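Long-range contacts in thiamine phosphate pyrophosphorylase (PDB 3CEU), which probably catalyses the formation of thiamine phosphate from its pyrimidine and thiazole halves, a step in the synthesis of thiamine diphosphate: residues Val6-Phe11 with Leu32-Thr37; Thr59-Tyr64 with Ala78-Glu83; Asn70-His75 with Ala88-Cys93. One frame throughout, in Å; residues are numbered along the deposited sequence.

Interaction 1 of 3, residues Val6-Phe11 with Leu32-Thr37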
loop_
_atom_site.group_PDB
_atom_site.type_symbol
_atom_site.label_atom_id
_atom_site.label_comp_id
_atom_site.label_asym_id
_atom_site.label_seq_id
_atom_site.Cartn_x
_atom_site.Cartn_y
_atom_site.Cartn_z
ATOM N N VAL A 6 -3.063 1.906 1.729
ATOM C CA VAL A 6 -3.996 1.893 0.611
ATOM C C VAL A 6 -5.158 2.806 1.005
ATOM O O VAL A 6 -5.607 2.783 2.158
ATOM C CB VAL A 6 -4.568 0.479 0.311
ATOM C CG1 VAL A 6 -5.469 0.547 -0.916
ATOM C CG2 VAL A 6 -3.451 -0.522 0.082
ATOM N N THR A 7 -5.619 3.625 0.059
ATOM C CA THR A 7 -6.742 4.529 0.304
ATOM C C THR A 7 -7.990 3.695 0.544
ATOM O O THR A 7 -7.953 2.469 0.509
ATOM C CB THR A 7 -7.089 5.411 -0.916
ATOM O OG1 THR A 7 -7.531 4.564 -1.985
ATOM C CG2 THR A 7 -5.903 6.238 -1.370
ATOM N N THR A 8 -9.096 4.386 0.777
ATOM C CA THR A 8 -10.396 3.755 0.968
ATOM C C THR A 8 -11.003 3.595 -0.430
ATOM O O THR A 8 -10.689 4.372 -1.337
ATOM C CB THR A 8 -11.322 4.652 1.796
ATOM O OG1 THR A 8 -11.152 6.012 1.382
ATOM C CG2 THR A 8 -11.008 4.530 3.271
ATOM N N PRO A 9 -11.888 2.602 -0.616
ATOM C CA PRO A 9 -12.518 2.365 -1.918
ATOM C C PRO A 9 -13.354 3.551 -2.406
ATOM O O PRO A 9 -13.579 3.698 -3.605
ATOM C CB PRO A 9 -13.373 1.122 -1.669
ATOM C CG PRO A 9 -12.664 0.428 -0.536
ATOM C CD PRO A 9 -12.311 1.588 0.363
ATOM N N THR A 10 -13.806 4.388 -1.476
ATOM C CA THR A 10 -14.624 5.540 -1.821
ATOM C C THR A 10 -13.995 6.894 -1.476
ATOM O O THR A 10 -13.106 6.982 -0.628
ATOM C CB THR A 10 -16.027 5.442 -1.152
ATOM O OG1 THR A 10 -16.651 6.731 -1.163
ATOM C CG2 THR A 10 -15.918 4.953 0.278
ATOM N N PHE A 11 -14.469 7.939 -2.159
ATOM C CA PHE A 11 -14.008 9.320 -1.985
ATOM C C PHE A 11 -14.744 10.006 -0.834
ATOM O O PHE A 11 -15.952 9.825 -0.669
ATOM C CB PHE A 11 -14.260 10.125 -3.274
ATOM C CG PHE A 11 -13.317 9.791 -4.403
ATOM C CD1 PHE A 11 -12.098 10.446 -4.524
ATOM C CD2 PHE A 11 -13.631 8.799 -5.320
ATOM C CE1 PHE A 11 -11.202 10.115 -5.543
ATOM C CE2 PHE A 11 -12.738 8.464 -6.338
ATOM C CZ PHE A 11 -11.524 9.124 -6.450
ATOM N N LEU A 32 -3.447 4.303 -4.466
ATOM C CA LEU A 32 -4.742 4.890 -4.783
ATOM C C LEU A 32 -5.636 3.819 -5.382
ATOM O O LEU A 32 -5.424 3.378 -6.508
ATOM C CB LEU A 32 -4.565 6.048 -5.776
ATOM C CG LEU A 32 -5.812 6.781 -6.261
ATOM C CD1 LEU A 32 -6.602 7.321 -5.074
ATOM C CD2 LEU A 32 -5.403 7.914 -7.188
ATOM N N ARG A 33 -6.629 3.393 -4.615
ATOM C CA ARG A 33 -7.559 2.373 -5.080
ATOM C C ARG A 33 -8.991 2.847 -4.862
ATOM O O ARG A 33 -9.472 2.920 -3.730
ATOM C CB ARG A 33 -7.290 1.055 -4.344
ATOM C CG ARG A 33 -8.174 -0.127 -4.726
ATOM C CD ARG A 33 -7.641 -1.407 -4.086
ATOM N NE ARG A 33 -8.560 -2.538 -4.179
ATOM C CZ ARG A 33 -9.709 -2.644 -3.507
ATOM N NH1 ARG A 33 -10.107 -1.683 -2.680
ATOM N NH2 ARG A 33 -10.461 -3.730 -3.648
ATOM N N LYS A 34 -9.646 3.198 -5.966
ATOM C CA LYS A 34 -11.028 3.674 -5.964
ATOM C C LYS A 34 -11.797 2.861 -7.005
ATOM O O LYS A 34 -12.052 3.338 -8.112
ATOM C CB LYS A 34 -11.089 5.151 -6.354
ATOM C CG LYS A 34 -10.271 6.087 -5.482
ATOM C CD LYS A 34 -10.733 6.034 -4.039
ATOM C CE LYS A 34 -10.035 7.084 -3.187
ATOM N NZ LYS A 34 -10.457 6.967 -1.769
ATOM N N PRO A 35 -12.194 1.631 -6.651
ATOM C CA PRO A 35 -12.931 0.722 -7.534
ATOM C C PRO A 35 -14.135 1.343 -8.234
ATOM O O PRO A 35 -14.955 1.999 -7.596
ATOM C CB PRO A 35 -13.359 -0.403 -6.596
ATOM C CG PRO A 35 -12.314 -0.373 -5.507
ATOM C CD PRO A 35 -12.129 1.092 -5.281
ATOM N N GLU A 36 -14.239 1.125 -9.544
ATOM C CA GLU A 36 -15.369 1.626 -10.335
ATOM C C GLU A 36 -15.725 3.076 -10.015
ATOM O O GLU A 36 -16.806 3.351 -9.490
ATOM C CB GLU A 36 -16.606 0.752 -10.079
ATOM C CG GLU A 36 -16.454 -0.745 -10.391
ATOM C CD GLU A 36 -16.463 -1.058 -11.883
ATOM O OE1 GLU A 36 -17.406 -0.628 -12.591
ATOM O OE2 GLU A 36 -15.532 -1.759 -12.342
ATOM N N THR A 37 -14.844 4.007 -10.353
ATOM C CA THR A 37 -15.108 5.406 -10.045
ATOM C C THR A 37 -14.703 6.348 -11.177
ATOM O O THR A 37 -13.674 6.143 -11.814
ATOM C CB THR A 37 -14.348 5.793 -8.773
ATOM O OG1 THR A 37 -14.462 4.726 -7.820
ATOM C CG2 THR A 37 -14.926 7.055 -8.168
#
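Two torsions carry the side chain of Lys34 across one face of the Phe11 ring and on to the backbone of the 6-11 loop. Its chi1 of -57° places CG beside the backbone N, and chi2 of -60° bends the chain, which then runs extended to the amine. CE sits over one face of Phe11, 4.0 Å from the ring centroid. This is a CH-pi contact, and Lys34 NZ lies farther out over the same ring at 4.8 Å, in cation-pi range. The amine is gripped by two carbonyls. Lys34 NZ donates to Thr8 O at 2.6 Å, tilted from the carbonyl plane. It also donates to Thr10 O at 2.9 Å, from well above that carbonyl's plane. Thr10 O takes a second bond, from the hydroxyl of Thr8. Glu15 of helix 15-24 forms a salt bridge with the amine, so the charge is matched inside the fold. Nearer the strands, Arg33 N donates to Thr7 OG1 at 3.0 Å in a nearly straight bond. Thr7 methyl CG2 packs on Leu32 CA. Farther along, Pro9 CB meets Pro35 CD at 3.8 Å. The two segments are the ends of the first and second strands of the parallel barrel and the loops that follow them. They lie at the C-terminal end of the strands, where TIM-barrel enzymes carry their active sites.

Interaction 2 of 3, residues Thr59-Tyr64 with Ala78-Glu83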
loop_
_atom_site.group_PDB
_atom_site.type_symbol
_atom_site.label_atom_id
_atom_site.label_comp_id
_atom_site.label_asym_id
_atom_site.label_seq_id
_atom_site.Cartn_x
_atom_site.Cartn_y
_atom_site.Cartn_z
ATOM N N THR A 59 -1.463 3.967 -8.599
ATOM C CA THR A 59 -2.918 3.910 -8.811
ATOM C C THR A 59 -3.412 2.574 -9.351
ATOM O O THR A 59 -2.759 1.954 -10.190
ATOM C CB THR A 59 -3.393 5.015 -9.783
ATOM O OG1 THR A 59 -4.799 4.878 -10.005
ATOM C CG2 THR A 59 -2.664 4.931 -11.113
ATOM N N HIS A 60 -4.569 2.141 -8.866
ATOM C CA HIS A 60 -5.152 0.887 -9.304
ATOM C C HIS A 60 -6.186 1.099 -10.407
ATOM O O HIS A 60 -6.711 0.145 -10.974
ATOM C CB HIS A 60 -5.819 0.152 -8.132
ATOM C CG HIS A 60 -4.864 -0.284 -7.065
ATOM N ND1 HIS A 60 -5.040 -1.444 -6.339
ATOM C CD2 HIS A 60 -3.737 0.293 -6.585
ATOM C CE1 HIS A 60 -4.060 -1.562 -5.460
ATOM N NE2 HIS A 60 -3.257 -0.520 -5.587
ATOM N N GLU A 61 -6.478 2.351 -10.719
ATOM C CA GLU A 61 -7.460 2.629 -11.754
ATOM C C GLU A 61 -6.978 3.730 -12.675
ATOM O O GLU A 61 -6.016 4.425 -12.361
ATOM C CB GLU A 61 -8.804 3.017 -11.112
ATOM C CG GLU A 61 -9.598 1.836 -10.507
ATOM C CD GLU A 61 -9.101 1.384 -9.135
ATOM O OE1 GLU A 61 -9.368 0.214 -8.760
ATOM O OE2 GLU A 61 -8.467 2.198 -8.430
ATOM N N HIS A 62 -7.631 3.877 -13.821
ATOM C CA HIS A 62 -7.267 4.928 -14.765
ATOM C C HIS A 62 -5.764 5.124 -14.802
ATOM O O HIS A 62 -5.227 6.121 -14.298
ATOM C CB HIS A 62 -7.958 6.220 -14.359
ATOM C CG HIS A 62 -9.430 6.061 -14.169
ATOM N ND1 HIS A 62 -10.252 5.545 -15.149
ATOM C CD2 HIS A 62 -10.228 6.323 -13.107
ATOM C CE1 HIS A 62 -11.492 5.496 -14.698
ATOM N NE2 HIS A 62 -11.505 5.963 -13.461
ATOM N N PHE A 63 -5.099 4.156 -15.408
ATOM C CA PHE A 63 -3.656 4.164 -15.523
ATOM C C PHE A 63 -3.111 5.386 -16.259
ATOM O O PHE A 63 -1.948 5.741 -16.094
ATOM C CB PHE A 63 -3.203 2.860 -16.199
ATOM C CG PHE A 63 -3.421 1.618 -15.352
ATOM C CD1 PHE A 63 -3.502 0.364 -15.948
ATOM C CD2 PHE A 63 -3.499 1.700 -13.964
ATOM C CE1 PHE A 63 -3.644 -0.793 -15.182
ATOM C CE2 PHE A 63 -3.642 0.546 -13.184
ATOM C CZ PHE A 63 -3.716 -0.705 -13.796
ATOM N N TYR A 64 -3.947 6.054 -17.046
ATOM C CA TYR A 64 -3.463 7.220 -17.771
ATOM C C TYR A 64 -3.053 8.321 -16.786
ATOM O O TYR A 64 -2.255 9.196 -17.120
ATOM C CB TYR A 64 -4.536 7.757 -18.714
ATOM C CG TYR A 64 -5.519 8.686 -18.042
ATOM C CD1 TYR A 64 -6.592 8.189 -17.297
ATOM C CD2 TYR A 64 -5.363 10.068 -18.130
ATOM C CE1 TYR A 64 -7.480 9.050 -16.654
ATOM C CE2 TYR A 64 -6.241 10.930 -17.497
ATOM C CZ TYR A 64 -7.293 10.416 -16.764
ATOM O OH TYR A 64 -8.148 11.284 -16.140
ATOM N N ALA A 78 -7.647 -7.109 -10.968
ATOM C CA ALA A 78 -8.775 -7.710 -11.669
ATOM C C ALA A 78 -9.480 -6.769 -12.637
ATOM O O ALA A 78 -9.684 -7.111 -13.805
ATOM C CB ALA A 78 -9.775 -8.265 -10.664
ATOM N N ARG A 79 -9.842 -5.584 -12.165
ATOM C CA ARG A 79 -10.543 -4.634 -13.014
ATOM C C ARG A 79 -9.620 -3.986 -14.048
ATOM O O ARG A 79 -10.067 -3.601 -15.130
ATOM C CB ARG A 79 -11.239 -3.585 -12.136
ATOM C CG ARG A 79 -12.352 -4.191 -11.258
ATOM C CD ARG A 79 -12.739 -3.282 -10.097
ATOM N NE ARG A 79 -11.568 -2.974 -9.281
ATOM C CZ ARG A 79 -10.856 -3.887 -8.626
ATOM N NH1 ARG A 79 -11.201 -5.172 -8.681
ATOM N NH2 ARG A 79 -9.782 -3.525 -7.933
ATOM N N ASN A 80 -8.333 -3.889 -13.729
ATOM C CA ASN A 80 -7.370 -3.303 -14.660
ATOM C C ASN A 80 -6.165 -4.233 -14.713
ATOM O O ASN A 80 -5.112 -3.946 -14.154
ATOM C CB ASN A 80 -6.984 -1.904 -14.193
ATOM C CG ASN A 80 -8.208 -1.037 -13.890
ATOM O OD1 ASN A 80 -8.811 -1.153 -12.818
ATOM N ND2 ASN A 80 -8.591 -0.184 -14.839
ATOM N N PRO A 81 -6.315 -5.376 -15.414
ATOM C CA PRO A 81 -5.292 -6.415 -15.579
ATOM C C PRO A 81 -4.086 -6.149 -16.465
ATOM O O PRO A 81 -3.162 -6.959 -16.497
ATOM C CB PRO A 81 -6.100 -7.602 -16.078
ATOM C CG PRO A 81 -7.124 -6.957 -16.933
ATOM C CD PRO A 81 -7.560 -5.770 -16.106
ATOM N N SER A 82 -4.056 -5.031 -17.175
ATOM C CA SER A 82 -2.902 -4.811 -18.025
ATOM C C SER A 82 -2.452 -3.377 -18.137
ATOM O O SER A 82 -3.258 -2.451 -18.145
ATOM C CB SER A 82 -3.182 -5.393 -19.410
ATOM O OG SER A 82 -4.528 -5.152 -19.786
ATOM N N GLU A 83 -1.143 -3.202 -18.222
ATOM C CA GLU A 83 -0.590 -1.866 -18.335
ATOM C C GLU A 83 -0.966 -1.268 -19.681
ATOM O O GLU A 83 -1.349 -1.982 -20.601
ATOM C CB GLU A 83 0.938 -1.904 -18.157
ATOM C CG GLU A 83 1.655 -2.862 -19.095
ATOM C CD GLU A 83 3.087 -3.151 -18.661
ATOM O OE1 GLU A 83 3.772 -3.930 -19.359
ATOM O OE2 GLU A 83 3.527 -2.607 -17.623
#
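Thr59 OG1 donates to Glu61 O at 2.7 Å, in the carbonyl plane and on a lone pair, and so ties the chain after strand 57-59. The side chain of Glu61 reaches across the contact to Arg79. A long salt bridge joins their outer ends: Glu61 OE1 lies 3.9 Å from Arg79 NH2. It reaches the guanidinium at the edge, and the two planes are 31° apart. The firmer partner of the carboxylate is Lys34 N, which donates to OE2. Apolar contact comes from Phe63. Its CZ approaches Asn80 CB at 3.5 Å, and the ring and amide planes are 57° apart. The ring edge points at a backbone carbonyl farther along, with Phe63 CE1 3.4 Å from Ser82 O, near the ring plane. If Phe63 were an alanine, Asn80 CB and the Ser82 carbonyl would probably lose the ring they rest against, and the 80-83 backbone would be less well held. The carbonyl oxygen of His60 accepts a hydrogen bond from Asn77 ND2. Asn77 OD1 accepts from Asn80 N, so Asn77 links the two segments. Both segments lie at or beyond the C-terminal ends of neighbouring strands. Phe63 packs on Ile74 of strand 73-75. His62 touches Ala39 of helix 39-48, and the chain then enters helix 65-68.

Interaction 3 of 3, residues Asn70-His75 with Ala88-Cys93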
loop_
_atom_site.group_PDB
_atom_site.type_symbol
_atom_site.label_atom_id
_atom_site.label_comp_id
_atom_site.label_asym_id
_atom_site.label_seq_id
_atom_site.Cartn_x
_atom_site.Cartn_y
_atom_site.Cartn_z
ATOM N N ASN A 70 2.090 12.586 -12.883
ATOM C CA ASN A 70 3.446 12.179 -12.523
ATOM C C ASN A 70 3.468 11.209 -11.344
ATOM O O ASN A 70 4.310 11.315 -10.446
ATOM C CB ASN A 70 4.315 13.397 -12.207
ATOM C CG ASN A 70 5.779 13.031 -12.075
ATOM O OD1 ASN A 70 6.349 12.411 -12.977
ATOM N ND2 ASN A 70 6.400 13.414 -10.960
ATOM N N LEU A 71 2.531 10.267 -11.358
ATOM C CA LEU A 71 2.442 9.274 -10.305
ATOM C C LEU A 71 3.656 8.353 -10.381
ATOM O O LEU A 71 4.409 8.366 -11.360
ATOM C CB LEU A 71 1.159 8.451 -10.448
ATOM C CG LEU A 71 -0.163 9.223 -10.535
ATOM C CD1 LEU A 71 -1.304 8.228 -10.667
ATOM C CD2 LEU A 71 -0.352 10.097 -9.309
HETATM N N MSE A 72 3.838 7.558 -9.336
HETATM C CA MSE A 72 4.949 6.627 -9.256
HETATM C C MSE A 72 4.825 5.503 -10.282
HETATM O O MSE A 72 5.780 5.201 -11.003
HETATM C CB MSE A 72 5.017 6.040 -7.847
HETATM C CG MSE A 72 6.231 5.168 -7.585
HETATM SE SE MSE A 72 6.429 4.687 -5.699
HETATM C CE MSE A 72 6.066 2.786 -5.824
ATOM N N GLY A 73 3.644 4.889 -10.336
ATOM C CA GLY A 73 3.400 3.792 -11.260
ATOM C C GLY A 73 1.988 3.228 -11.125
ATOM O O GLY A 73 1.092 3.888 -10.602
ATOM N N ILE A 74 1.792 1.995 -11.580
ATOM C CA ILE A 74 0.487 1.367 -11.535
ATOM C C ILE A 74 0.502 -0.009 -10.865
ATOM O O ILE A 74 1.546 -0.674 -10.780
ATOM C CB ILE A 74 -0.069 1.194 -12.948
ATOM C CG1 ILE A 74 0.819 0.223 -13.728
ATOM C CG2 ILE A 74 -0.115 2.541 -13.652
ATOM C CD1 ILE A 74 0.264 -0.203 -15.061
ATOM N N HIS A 75 -0.669 -0.433 -10.395
ATOM C CA HIS A 75 -0.817 -1.733 -9.744
ATOM C C HIS A 75 -1.868 -2.498 -10.517
ATOM O O HIS A 75 -3.048 -2.176 -10.445
ATOM C CB HIS A 75 -1.286 -1.569 -8.301
ATOM C CG HIS A 75 -1.141 -2.809 -7.485
ATOM N ND1 HIS A 75 0.083 -3.280 -7.066
ATOM C CD2 HIS A 75 -2.064 -3.677 -7.003
ATOM C CE1 HIS A 75 -0.089 -4.378 -6.357
ATOM N NE2 HIS A 75 -1.382 -4.643 -6.302
ATOM N N ALA A 88 5.697 2.690 -19.405
ATOM C CA ALA A 88 7.078 2.684 -18.953
ATOM C C ALA A 88 7.087 3.291 -17.563
ATOM O O ALA A 88 6.899 4.496 -17.404
ATOM C CB ALA A 88 7.945 3.513 -19.897
ATOM N N GLY A 89 7.289 2.454 -16.556
ATOM C CA GLY A 89 7.302 2.957 -15.200
ATOM C C GLY A 89 7.125 1.852 -14.180
ATOM O O GLY A 89 7.172 0.669 -14.510
ATOM N N HIS A 90 6.916 2.250 -12.932
ATOM C CA HIS A 90 6.741 1.310 -11.836
ATOM C C HIS A 90 5.448 0.512 -11.988
ATOM O O HIS A 90 4.358 1.075 -12.091
ATOM C CB HIS A 90 6.745 2.075 -10.508
ATOM C CG HIS A 90 6.757 1.196 -9.298
ATOM N ND1 HIS A 90 5.647 0.501 -8.866
ATOM C CD2 HIS A 90 7.756 0.879 -8.439
ATOM C CE1 HIS A 90 5.961 -0.206 -7.796
ATOM N NE2 HIS A 90 7.234 0.004 -7.515
ATOM N N VAL A 91 5.573 -0.804 -12.019
ATOM C CA VAL A 91 4.404 -1.648 -12.138
ATOM C C VAL A 91 4.449 -2.613 -10.971
ATOM O O VAL A 91 5.531 -2.994 -10.528
ATOM C CB VAL A 91 4.413 -2.434 -13.465
ATOM C CG1 VAL A 91 5.632 -3.334 -13.517
ATOM C CG2 VAL A 91 3.134 -3.243 -13.603
ATOM N N SER A 92 3.279 -2.992 -10.467
ATOM C CA SER A 92 3.185 -3.916 -9.339
ATOM C C SER A 92 1.866 -4.660 -9.404
ATOM O O SER A 92 0.942 -4.223 -10.090
ATOM C CB SER A 92 3.252 -3.149 -8.021
ATOM O OG SER A 92 2.110 -2.325 -7.879
ATOM N N CYS A 93 1.776 -5.772 -8.673
ATOM C CA CYS A 93 0.556 -6.590 -8.634
ATOM C C CYS A 93 0.472 -7.399 -7.346
ATOM O O CYS A 93 1.406 -7.429 -6.553
ATOM C CB CYS A 93 0.530 -7.571 -9.806
ATOM S SG CYS A 93 1.651 -8.962 -9.591
#
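The imidazole of His90 carries the methyl of Met72, here selenomethionine, on one face. Met72 CE lies 3.5 Å from the ring centroid, close above its middle, in a CH-pi contact. Tyr110 of strand 110-113 meets His90 edge-to-face. The second imidazole, His75, has Cys93 CA over one face and Ser92 OG at its edge. Its chi1 of -166° turns CG away from the backbone N and swings the ring across to strand 90-95. The modelled separation of His75 ND1 and Ser92 OG is 2.4 Å. A hydrogen bond is indicated, with either atom as possible donor, but so short a length is doubtful. The ring of His60 stacks on His75. The strand backbones pair in parallel. Ile74 N donates to His90 O at 2.8 Å, and Ser92 N donates to Ile74 O at 2.9 Å. Gly73 lies so close to its partner that Gly73 CA is 3.0 Å from His90 O. A beta carbon there would collide with that oxygen. On the sheet face away from the histidines, Ile74 CG1 packs on Val91 CG2 at 4.2 Å. His75 NE2 bonds to the hydroxyl of Ser94. If the ND1 contact is real, serines of one strand hold both ring nitrogens, which would probably fix the ring's rotation.

In the fold
The contacts follow the barrel wall through its first five strands. Interaction 1 joins the loops after strands 2-6 and 29-32, interaction 2 those after 57-59 and 73-75. Both lie at the C-terminal mouth of the barrel, where the active site is probably formed. Interaction 3 pairs strands 73-75 and 90-95. Interactions 1 and 2 (centres about 12 Å apart) are tied by probable hydrogen bonds, Leu32 O to His60 N at 2.8 Å and Thr37 O to His62 NE2 at 2.7 Å. Between interactions 2 and 3 (centres about 10 Å apart), Thr59 N to Gly73 O and Thr59 O to His75 N, each 3.2 Å, are probable backbone hydrogen bonds. The nearest atoms of interactions 1 and 3 are about 5 Å apart.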